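Local coordinates for protein GDSL-esterase (Pseudoalteromonas sp., PDB 3HP4) that hydrolyses esters as a cold-adapted serine esterase of the GDSL (SGNH) hydrolase family, possibly with lysophospholipase activity, at residues L27-D30 with K31-E35; P115-G118 with P119-K123; F125-S128 with F129-S133. One frame throughout, in Å; residues are numbered along the deposited sequence.

Contact 1. Residues L27-D30 with K31-E35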
ATOM      1  N   LEU A  27      -0.114  13.794  -5.768  1.00  7.92           N
ATOM      2  CA  LEU A  27      -0.968  14.834  -5.168  1.00  7.57           C
ATOM      3  C   LEU A  27      -0.664  14.992  -3.676  1.00  7.46           C
ATOM      4  O   LEU A  27      -0.728  16.106  -3.119  1.00  7.78           O
ATOM      5  CB  LEU A  27      -2.437  14.473  -5.345  1.00  6.94           C
ATOM      6  CG  LEU A  27      -2.957  14.377  -6.774  1.00  7.85           C
ATOM      7  CD1 LEU A  27      -4.447  14.042  -6.753  1.00  8.87           C
ATOM      8  CD2 LEU A  27      -2.754  15.667  -7.575  1.00  9.54           C
ATOM      9  N   LEU A  28      -0.352  13.890  -3.000  1.00  6.87           N
ATOM     10  CA  LEU A  28      -0.003  13.971  -1.600  1.00  6.78           C
ATOM     11  C   LEU A  28       1.334  14.697  -1.400  1.00  7.54           C
ATOM     12  O   LEU A  28       1.471  15.544  -0.504  1.00  7.30           O
ATOM     13  CB  LEU A  28       0.028  12.577  -0.975  1.00  7.28           C
ATOM     14  CG  LEU A  28       0.331  12.551   0.553  1.00  6.80           C
ATOM     15  CD1 LEU A  28      -0.570  13.505   1.362  1.00  8.29           C
ATOM     16  CD2 LEU A  28       0.188  11.151   1.080  1.00  7.23           C
ATOM     17  N   GLN A  29       2.327  14.440  -2.261  1.00  6.38           N
ATOM     18  CA  GLN A  29       3.554  15.208  -2.144  1.00  6.93           C
ATOM     19  C   GLN A  29       3.269  16.697  -2.384  1.00  7.26           C
ATOM     20  O   GLN A  29       3.860  17.532  -1.741  1.00  7.84           O
ATOM     21  CB  GLN A  29       4.578  14.726  -3.147  1.00  8.34           C
ATOM     22  CG  GLN A  29       5.981  15.342  -2.837  1.00  8.14           C
ATOM     23  CD  GLN A  29       6.524  14.904  -1.502  1.00  6.53           C
ATOM     24  OE1 GLN A  29       6.692  13.721  -1.310  1.00  9.39           O
ATOM     25  NE2 GLN A  29       6.744  15.777  -0.571  1.00  8.16           N
ATOM     26  N   ASP A  30       2.380  17.031  -3.318  1.00  6.96           N
ATOM     27  CA  ASP A  30       2.051  18.450  -3.567  1.00  7.80           C
ATOM     28  C   ASP A  30       1.515  19.053  -2.282  1.00  8.03           C
ATOM     29  O   ASP A  30       1.813  20.198  -1.939  1.00  8.62           O
ATOM     30  CB  ASP A  30       0.991  18.613  -4.662  1.00  8.18           C
ATOM     31  CG  ASP A  30       1.460  18.199  -6.048  1.00 13.73           C
ATOM     32  OD1 ASP A  30       2.682  18.137  -6.319  1.00 14.12           O
ATOM     33  OD2 ASP A  30       0.573  17.997  -6.916  1.00 14.20           O
ATOM     34  N   LYS A  31       0.669  18.311  -1.572  1.00  8.47           N
ATOM     35  CA  LYS A  31       0.070  18.789  -0.322  1.00  8.16           C
ATOM     36  C   LYS A  31       1.135  19.005   0.727  1.00  9.32           C
ATOM     37  O   LYS A  31       1.200  20.058   1.368  1.00  9.75           O
ATOM     38  CB  LYS A  31      -1.023  17.833   0.179  1.00  8.68           C
ATOM     39  CG  LYS A  31      -1.662  18.212   1.505  1.00 10.47           C
ATOM     40  CD  LYS A  31      -2.783  17.233   1.845  1.00 11.86           C
ATOM     41  CE  LYS A  31      -3.460  17.566   3.185  1.00 13.14           C
ATOM     42  NZ  LYS A  31      -4.222  18.845   3.101  1.00 12.51           N
ATOM     43  N   TYR A  32       2.037  18.051   0.884  1.00  7.81           N
ATOM     44  CA  TYR A  32       3.155  18.213   1.805  1.00  9.06           C
ATOM     45  C   TYR A  32       3.981  19.457   1.451  1.00  9.14           C
ATOM     46  O   TYR A  32       4.377  20.196   2.362  1.00 10.30           O
ATOM     47  CB  TYR A  32       4.058  16.973   1.800  1.00  8.10           C
ATOM     48  CG  TYR A  32       3.432  15.740   2.455  1.00  6.79           C
ATOM     49  CD1 TYR A  32       2.638  15.845   3.613  1.00  7.34           C
ATOM     50  CD2 TYR A  32       3.670  14.504   1.942  1.00  6.48           C
ATOM     51  CE1 TYR A  32       2.103  14.700   4.214  1.00  7.52           C
ATOM     52  CE2 TYR A  32       3.121  13.359   2.554  1.00  7.64           C
ATOM     53  CZ  TYR A  32       2.381  13.482   3.684  1.00  6.02           C
ATOM     54  OH  TYR A  32       1.866  12.316   4.243  1.00  8.02           O
ATOM     55  N   ASP A  33       4.292  19.606   0.171  1.00  8.60           N
ATOM     56  CA  ASP A  33       5.137  20.744  -0.317  1.00  9.36           C
ATOM     57  C   ASP A  33       4.455  22.052   0.011  1.00 10.59           C
ATOM     58  O   ASP A  33       5.156  23.060   0.206  1.00 13.88           O
ATOM     59  CB  ASP A  33       5.318  20.644  -1.835  1.00 11.06           C
ATOM     60  CG  ASP A  33       6.208  19.493  -2.281  1.00 12.29           C
ATOM     61  OD1 ASP A  33       6.843  18.769  -1.454  1.00 13.56           O
ATOM     62  OD2 ASP A  33       6.240  19.236  -3.526  1.00 15.80           O
ATOM     63  N   ALA A  34       3.129  22.106   0.064  1.00 10.21           N
ATOM     64  CA  ALA A  34       2.430  23.392   0.250  1.00 10.70           C
ATOM     65  C   ALA A  34       2.157  23.668   1.736  1.00 10.77           C
ATOM     66  O   ALA A  34       1.698  24.758   2.106  1.00 12.07           O
ATOM     67  CB  ALA A  34       1.139  23.354  -0.508  1.00 12.50           C
ATOM     68  N   GLU A  35       2.468  22.698   2.593  1.00  9.56           N
ATOM     69  CA  GLU A  35       2.199  22.836   3.992  1.00  9.96           C
ATOM     70  C   GLU A  35       3.410  22.704   4.910  1.00 10.02           C
ATOM     71  O   GLU A  35       3.288  22.308   6.064  1.00 13.85           O
ATOM     72  CB  GLU A  35       1.103  21.847   4.382  1.00 10.44           C
ATOM     73  CG  GLU A  35      -0.132  21.991   3.508  1.00 17.18           C
ATOM     74  CD  GLU A  35      -1.260  21.005   3.822  1.00 19.48           C
ATOM     75  OE1 GLU A  35      -1.080  20.105   4.706  1.00 19.39           O
ATOM     76  OE2 GLU A  35      -2.321  21.137   3.158  1.00 20.08           O
TER
HETATM   77  O   HOH W   1       5.254  17.396  -5.452  1.00 20.08           O
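L28 and Y32 meet one turn apart on the side of helix 24-34 that faces helix 166-183 and strand 39-43. L28 CD1 sits over one face of the Y32 ring in a CH-pi contact, 4.0 Å from the centroid and displaced toward the rim, while CG of L28 comes to 3.5 Å from Y32 CE2. With CG of L28 anti to the backbone N (chi1 -177°), both methyl groups reach the phenol end of the tyrosine. Y175, I178 and L41 pack on the pair.

Q29 NE2 donates to D33 OD1 (3.1 Å, 163°), which lies near the amide plane but is met from above the carboxylate plane. The same amide bonds the backbone of I39 and L41. A water donates to D30 OD1 and D33 OD2, bridging the two carboxylates, and K26 pairs with D30.

Backbone bonds continue the helix, Y32 N to L28 O at 2.9 Å, until the weak A34 N to D30 O bond. There K31 NZ forms a 3.0 Å salt bridge with E35 OE2 on its syn lone pair.

The Q29 amide is thus fixed between D33 and the edge strand, while water and K26 probably ease the repulsion between D30 and D33.

Contact 2. Residues P115-G118 with P119-K123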
ATOM      1  N   PRO A 115     -15.245 -11.586  -3.086  1.00  8.57           N
ATOM      2  CA  PRO A 115     -15.321 -13.025  -2.775  1.00  9.25           C
ATOM      3  C   PRO A 115     -15.240 -13.899  -4.025  1.00  7.72           C
ATOM      4  O   PRO A 115     -16.000 -14.858  -4.183  1.00  8.71           O
ATOM      5  CB  PRO A 115     -16.696 -13.154  -2.079  1.00 10.84           C
ATOM      6  CG  PRO A 115     -17.540 -12.091  -2.838  1.00 10.77           C
ATOM      7  CD  PRO A 115     -16.564 -10.917  -2.990  1.00 10.65           C
ATOM      8  N   ASN A 116     -14.246 -13.646  -4.877  1.00  7.48           N
ATOM      9  CA  ASN A 116     -14.060 -14.430  -6.073  1.00  8.68           C
ATOM     10  C   ASN A 116     -13.701 -15.871  -5.804  1.00  7.38           C
ATOM     11  O   ASN A 116     -13.918 -16.728  -6.661  1.00  7.86           O
ATOM     12  CB  ASN A 116     -12.998 -13.770  -6.983  1.00  9.65           C
ATOM     13  CG  ASN A 116     -13.437 -12.387  -7.489  1.00 13.04           C
ATOM     14  OD1 ASN A 116     -14.603 -12.039  -7.420  1.00 21.14           O
ATOM     15  ND2 ASN A 116     -12.482 -11.582  -7.901  1.00 18.52           N
ATOM     16  N   TYR A 117     -13.186 -16.143  -4.608  1.00  6.60           N
ATOM     17  CA  TYR A 117     -12.887 -17.531  -4.155  1.00  6.19           C
ATOM     18  C   TYR A 117     -13.668 -17.841  -2.927  1.00  6.54           C
ATOM     19  O   TYR A 117     -13.291 -18.745  -2.169  1.00  7.35           O
ATOM     20  CB  TYR A 117     -11.361 -17.725  -3.942  1.00  6.78           C
ATOM     21  CG  TYR A 117     -10.606 -17.402  -5.175  1.00  6.77           C
ATOM     22  CD1 TYR A 117     -10.360 -18.356  -6.142  1.00  9.07           C
ATOM     23  CD2 TYR A 117     -10.211 -16.071  -5.398  1.00  9.33           C
ATOM     24  CE1 TYR A 117      -9.674 -17.959  -7.363  1.00 11.25           C
ATOM     25  CE2 TYR A 117      -9.581 -15.688  -6.551  1.00 12.42           C
ATOM     26  CZ  TYR A 117      -9.310 -16.598  -7.494  1.00 10.09           C
ATOM     27  OH  TYR A 117      -8.646 -16.154  -8.642  1.00 17.57           O
ATOM     28  N   GLY A 118     -14.786 -17.136  -2.729  1.00  6.46           N
ATOM     29  CA  GLY A 118     -15.697 -17.364  -1.608  1.00  6.28           C
ATOM     30  C   GLY A 118     -15.405 -16.437  -0.448  1.00  6.02           C
ATOM     31  O   GLY A 118     -14.269 -15.926  -0.282  1.00  6.40           O
ATOM     32  N   PRO A 119     -16.399 -16.205   0.404  1.00  5.38           N
ATOM     33  CA  PRO A 119     -16.187 -15.329   1.564  1.00  6.68           C
ATOM     34  C   PRO A 119     -15.145 -15.813   2.536  1.00  6.27           C
ATOM     35  O   PRO A 119     -14.486 -14.997   3.170  1.00  7.77           O
ATOM     36  CB  PRO A 119     -17.587 -15.236   2.209  1.00  7.41           C
ATOM     37  CG  PRO A 119     -18.360 -16.281   1.579  1.00 11.07           C
ATOM     38  CD  PRO A 119     -17.787 -16.641   0.239  1.00  5.92           C
ATOM     39  N   ARG A 120     -14.987 -17.112   2.739  1.00  5.63           N
ATOM     40  CA  ARG A 120     -14.019 -17.547   3.706  0.50  5.57           C
ATOM     41  C   ARG A 120     -12.607 -17.210   3.277  1.00  5.81           C
ATOM     42  O   ARG A 120     -11.815 -16.682   4.086  1.00  6.16           O
ATOM     43  CB  ARG A 120     -14.153 -19.059   3.959  0.50  6.19           C
ATOM     44  CG  ARG A 120     -13.144 -19.580   4.924  0.50  5.09           C
ATOM     45  CD  ARG A 120     -13.187 -18.969   6.317  0.50  9.33           C
ATOM     46  NE  ARG A 120     -12.173 -19.555   7.193  0.50 11.27           N
ATOM     47  CZ  ARG A 120     -11.306 -18.912   8.005  0.50 12.69           C
ATOM     48  NH1 ARG A 120     -11.275 -17.585   8.107  0.50 19.28           N
ATOM     49  NH2 ARG A 120     -10.432 -19.622   8.695  0.50 18.27           N
ATOM     50  N   TYR A 121     -12.259 -17.444   2.016  1.00  4.80           N
ATOM     51  CA  TYR A 121     -10.932 -17.029   1.533  1.00  5.03           C
ATOM     52  C   TYR A 121     -10.763 -15.541   1.682  1.00  6.16           C
ATOM     53  O   TYR A 121      -9.661 -15.100   2.069  1.00  6.49           O
ATOM     54  CB  TYR A 121     -10.780 -17.468   0.057  1.00  5.81           C
ATOM     55  CG  TYR A 121      -9.488 -17.014  -0.569  1.00  5.47           C
ATOM     56  CD1 TYR A 121      -8.329 -17.754  -0.443  1.00  5.49           C
ATOM     57  CD2 TYR A 121      -9.419 -15.824  -1.293  1.00  6.81           C
ATOM     58  CE1 TYR A 121      -7.146 -17.332  -1.056  1.00  5.53           C
ATOM     59  CE2 TYR A 121      -8.225 -15.376  -1.900  1.00  6.53           C
ATOM     60  CZ  TYR A 121      -7.119 -16.139  -1.747  1.00  6.33           C
ATOM     61  OH  TYR A 121      -5.958 -15.686  -2.352  1.00  8.29           O
ATOM     62  N   SER A 122     -11.774 -14.725   1.411  1.00  6.57           N
ATOM     63  CA  SER A 122     -11.615 -13.266   1.583  1.00  6.25           C
ATOM     64  C   SER A 122     -11.329 -12.940   3.038  1.00  5.74           C
ATOM     65  O   SER A 122     -10.498 -12.031   3.280  1.00  6.25           O
ATOM     66  CB  SER A 122     -12.886 -12.552   1.092  1.00  8.75           C
ATOM     67  OG  SER A 122     -12.886 -12.561  -0.358  1.00 10.74           O
ATOM     68  N   LYS A 123     -11.932 -13.617   4.007  1.00  6.35           N
ATOM     69  CA  LYS A 123     -11.659 -13.345   5.398  1.00  7.13           C
ATOM     70  C   LYS A 123     -10.275 -13.835   5.779  1.00  6.25           C
ATOM     71  O   LYS A 123      -9.544 -13.169   6.561  1.00  6.24           O
ATOM     72  CB  LYS A 123     -12.715 -13.985   6.338  1.00  9.79           C
ATOM     73  CG  LYS A 123     -13.995 -13.310   6.302  1.00 14.92           C
ATOM     74  CD  LYS A 123     -14.985 -13.792   7.376  1.00 21.43           C
ATOM     75  CE  LYS A 123     -14.532 -14.907   8.236  1.00 24.49           C
ATOM     76  NZ  LYS A 123     -15.762 -15.281   9.134  1.00 30.03           N
TER
HETATM   77  O   HOH W   2     -13.429 -19.616   0.379  1.00  5.80           O
HETATM   78  O   HOH W   3     -12.550 -14.797  -2.186  1.00  7.01           O
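Y117 meets Y121 where a type I beta turn, P115 to G118, leads into helix 119-136 with G118 at the N-cap. The turn is closed by G118 N bonding P115 O.

The two tyrosines lie side by side, pointing the same way, and Y117 CB rests 3.8 Å from Y121 CD2 and almost as close to CG. Placing CG beside the backbone N (chi1 -57°) sends the Y117 ring out along its neighbour, where Y117 CD2 lies 4.1 Å from Y121 CE2. The rings make an edge-to-face pair, the edge of Y117 toward the face of Y121, with centroids 5.5 Å apart and planes at 62°. At the tips, OH of Y117 bonds the carbonyl of L80 and OH of Y121 that of F83, so the pair ties the start of this helix to the chain at and just after helix 76-80.

G118 has a positive phi at which a CB would press against the preceding carbonyl O. Its own carbonyl accepts the first helical bond, from S122 N at 3.2 Å, with the donor in the carbonyl plane. P119 follows as the first helical residue, and P119 CD lies 4.3 Å from P115 CB.

Two waters link turn and helix: one joins Y117 O to Y121 N, while the other accepts from Y117 N, donates to G118 O at 2.8 Å, and is hydrogen-bonded to S122 OG (2.9 Å), which also bonds I113 O.

Contact 3. Residues F125-S128 with F129-S133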
ATOM      1  N   PHE A 125      -7.738 -13.951   3.851  1.00  5.26           N
ATOM      2  CA  PHE A 125      -6.865 -12.972   3.215  1.00  4.82           C
ATOM      3  C   PHE A 125      -6.798 -11.690   4.034  1.00  4.72           C
ATOM      4  O   PHE A 125      -5.688 -11.281   4.410  1.00  5.52           O
ATOM      5  CB  PHE A 125      -7.460 -12.707   1.792  1.00  5.20           C
ATOM      6  CG  PHE A 125      -6.757 -11.603   1.076  1.00  5.20           C
ATOM      7  CD1 PHE A 125      -5.651 -11.862   0.269  1.00  6.00           C
ATOM      8  CD2 PHE A 125      -7.196 -10.316   1.195  1.00  5.43           C
ATOM      9  CE1 PHE A 125      -5.026 -10.799  -0.411  1.00  6.14           C
ATOM     10  CE2 PHE A 125      -6.572  -9.266   0.525  1.00  6.09           C
ATOM     11  CZ  PHE A 125      -5.484  -9.508  -0.266  1.00  5.56           C
ATOM     12  N   THR A 126      -7.920 -11.091   4.371  1.00  4.90           N
ATOM     13  CA  THR A 126      -7.837  -9.791   5.068  1.00  4.98           C
ATOM     14  C   THR A 126      -7.268  -9.982   6.484  1.00  5.87           C
ATOM     15  O   THR A 126      -6.453  -9.173   6.954  1.00  5.93           O
ATOM     16  CB  THR A 126      -9.166  -9.128   5.073  1.00  5.99           C
ATOM     17  OG1 THR A 126      -9.498  -8.819   3.720  1.00  7.86           O
ATOM     18  CG2 THR A 126      -9.112  -7.835   5.905  1.00  8.37           C
ATOM     19  N   SER A 127      -7.632 -11.036   7.180  1.00  5.24           N
ATOM     20  CA  SER A 127      -7.141 -11.242   8.519  1.00  5.23           C
ATOM     21  C   SER A 127      -5.655 -11.499   8.550  1.00  6.16           C
ATOM     22  O   SER A 127      -4.982 -11.239   9.591  1.00  6.81           O
ATOM     23  CB  SER A 127      -7.964 -12.298   9.233  1.00  6.53           C
ATOM     24  OG  SER A 127      -7.731 -13.563   8.644  1.00  8.09           O
ATOM     25  N   SER A 128      -5.063 -11.954   7.449  1.00  5.89           N
ATOM     26  CA  SER A 128      -3.643 -12.207   7.497  0.50  5.58           C
ATOM     27  C   SER A 128      -2.855 -10.911   7.754  1.00  5.57           C
ATOM     28  O   SER A 128      -1.777 -10.986   8.360  1.00  6.48           O
ATOM     29  CB  SER A 128      -3.144 -12.888   6.202  0.50  6.61           C
ATOM     30  OG  SER A 128      -3.129 -11.962   5.123  0.50  5.19           O
ATOM     31  N   PHE A 129      -3.345  -9.751   7.345  1.00  6.06           N
ATOM     32  CA  PHE A 129      -2.598  -8.512   7.584  1.00  5.24           C
ATOM     33  C   PHE A 129      -2.537  -8.219   9.087  1.00  6.38           C
ATOM     34  O   PHE A 129      -1.471  -7.811   9.580  1.00  5.83           O
ATOM     35  CB  PHE A 129      -3.219  -7.340   6.818  1.00  6.38           C
ATOM     36  CG  PHE A 129      -3.197  -7.535   5.319  1.00  5.20           C
ATOM     37  CD1 PHE A 129      -2.044  -7.261   4.580  1.00  6.05           C
ATOM     38  CD2 PHE A 129      -4.246  -8.140   4.673  1.00  5.41           C
ATOM     39  CE1 PHE A 129      -2.010  -7.524   3.228  1.00  6.52           C
ATOM     40  CE2 PHE A 129      -4.173  -8.439   3.319  1.00  6.49           C
ATOM     41  CZ  PHE A 129      -3.050  -8.141   2.609  1.00  6.39           C
ATOM     42  N   THR A 130      -3.622  -8.479   9.809  1.00  6.32           N
ATOM     43  CA  THR A 130      -3.608  -8.294  11.274  1.00  6.49           C
ATOM     44  C   THR A 130      -2.589  -9.278  11.875  1.00  5.93           C
ATOM     45  O   THR A 130      -1.818  -8.914  12.776  1.00  6.43           O
ATOM     46  CB  THR A 130      -4.931  -8.576  11.835  1.00  7.16           C
ATOM     47  OG1 THR A 130      -5.848  -7.626  11.226  1.00 13.13           O
ATOM     48  CG2 THR A 130      -4.975  -8.376  13.337  1.00  8.49           C
ATOM     49  N   GLN A 131      -2.566 -10.518  11.437  1.00  5.60           N
ATOM     50  CA  GLN A 131      -1.603 -11.490  11.971  1.00  6.07           C
ATOM     51  C   GLN A 131      -0.160 -11.103  11.704  1.00  5.90           C
ATOM     52  O   GLN A 131       0.692 -11.217  12.601  1.00  6.04           O
ATOM     53  CB  GLN A 131      -1.910 -12.868  11.361  1.00  6.81           C
ATOM     54  CG  GLN A 131      -3.283 -13.407  11.810  1.00  7.82           C
ATOM     55  CD  GLN A 131      -3.778 -14.468  10.927  1.00 13.98           C
ATOM     56  OE1 GLN A 131      -3.004 -15.357  10.575  1.00 20.12           O
ATOM     57  NE2 GLN A 131      -5.066 -14.434  10.623  1.00 14.65           N
ATOM     58  N   ILE A 132       0.136 -10.532  10.526  1.00  5.69           N
ATOM     59  CA  ILE A 132       1.511 -10.087  10.242  1.00  6.37           C
ATOM     60  C   ILE A 132       1.832  -8.956  11.152  1.00  5.89           C
ATOM     61  O   ILE A 132       2.980  -8.897  11.693  1.00  6.46           O
ATOM     62  CB  ILE A 132       1.597  -9.638   8.788  1.00  6.07           C
ATOM     63  CG1 ILE A 132       1.397 -10.817   7.843  1.00  7.99           C
ATOM     64  CG2 ILE A 132       2.934  -8.951   8.495  1.00  8.61           C
ATOM     65  CD1 ILE A 132       0.958 -10.402   6.437  1.00 10.69           C
ATOM     66  N   SER A 133       0.918  -8.007  11.409  1.00  5.87           N
ATOM     67  CA  SER A 133       1.191  -6.927  12.302  0.50  6.26           C
ATOM     68  C   SER A 133       1.477  -7.435  13.723  1.00  6.09           C
ATOM     69  O   SER A 133       2.388  -6.937  14.391  1.00  7.55           O
ATOM     70  CB  SER A 133       0.002  -6.004  12.278  0.50  6.24           C
ATOM     71  OG  SER A 133       0.227  -5.036  13.239  0.50  5.42           O
TER
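F129 turns the edge of its ring to the face of F125, one turn earlier on helix 119-136. The centroids of this edge-to-face pair are 5.4 Å apart and the planes stand at 74°. CE2 of F129 does the touching: it lies over the F125 ring, displaced toward the rim, 3.8 Å from F125 CE2. CG of F125, anti to the backbone N (chi1 173°) and beside the carbonyl carbon, leads its ring along the helix toward F129. T126 O lies at the edge of the F129 ring, 3.3 Å from F129 CD2, and F129 CE2 comes to 3.4 Å from F125 O.

S128 OG lies over one face of the F129 ring, offset toward the rim. In the conformer described here it donates to F125 O at 2.7 Å, a carbonyl that also accepts from S128 N. With F125 O taken by S128, F129 N bonds T126 O, three residues back, from above the carbonyl plane, whereas Q131 N and I132 N make the regular helical bonds to S127 O and S128 O. I132 also lays CG1 3.2 Å from S128 O.

This helix is the crossover of the beta-alpha-beta unit joining strands 105-109 and 139-141. In that conformer the S128 hydroxyl is satisfied within its own helix, leaving F129 to pack on L108 and L140 of those strands, and F125 on M88 of helix 85-101 and the loop residues I111 and I113.

Contacts 2 and 3 share helix 119-136, the first at its capped start and the second further along, with centres 14 Å apart. Contact 1 belongs to helix 24-34 on the opposite side of the chain's centre, about 37 Å from contact 2 and 31 Å from contact 3 between centres. Contact 2 is a surface contact, and water carries much of its joining of turn to helix. Contacts 1 and 3 are partly buried and pack on opposite edge strands of the parallel sheet, 39-43 and 139-141. An edge-to-face aromatic pair recurs in contacts 2 and 3, hydroxyl-tethered in one and wholly hydrocarbon in the other; contact 1 alone combines a methyl-ring contact with charged pairs.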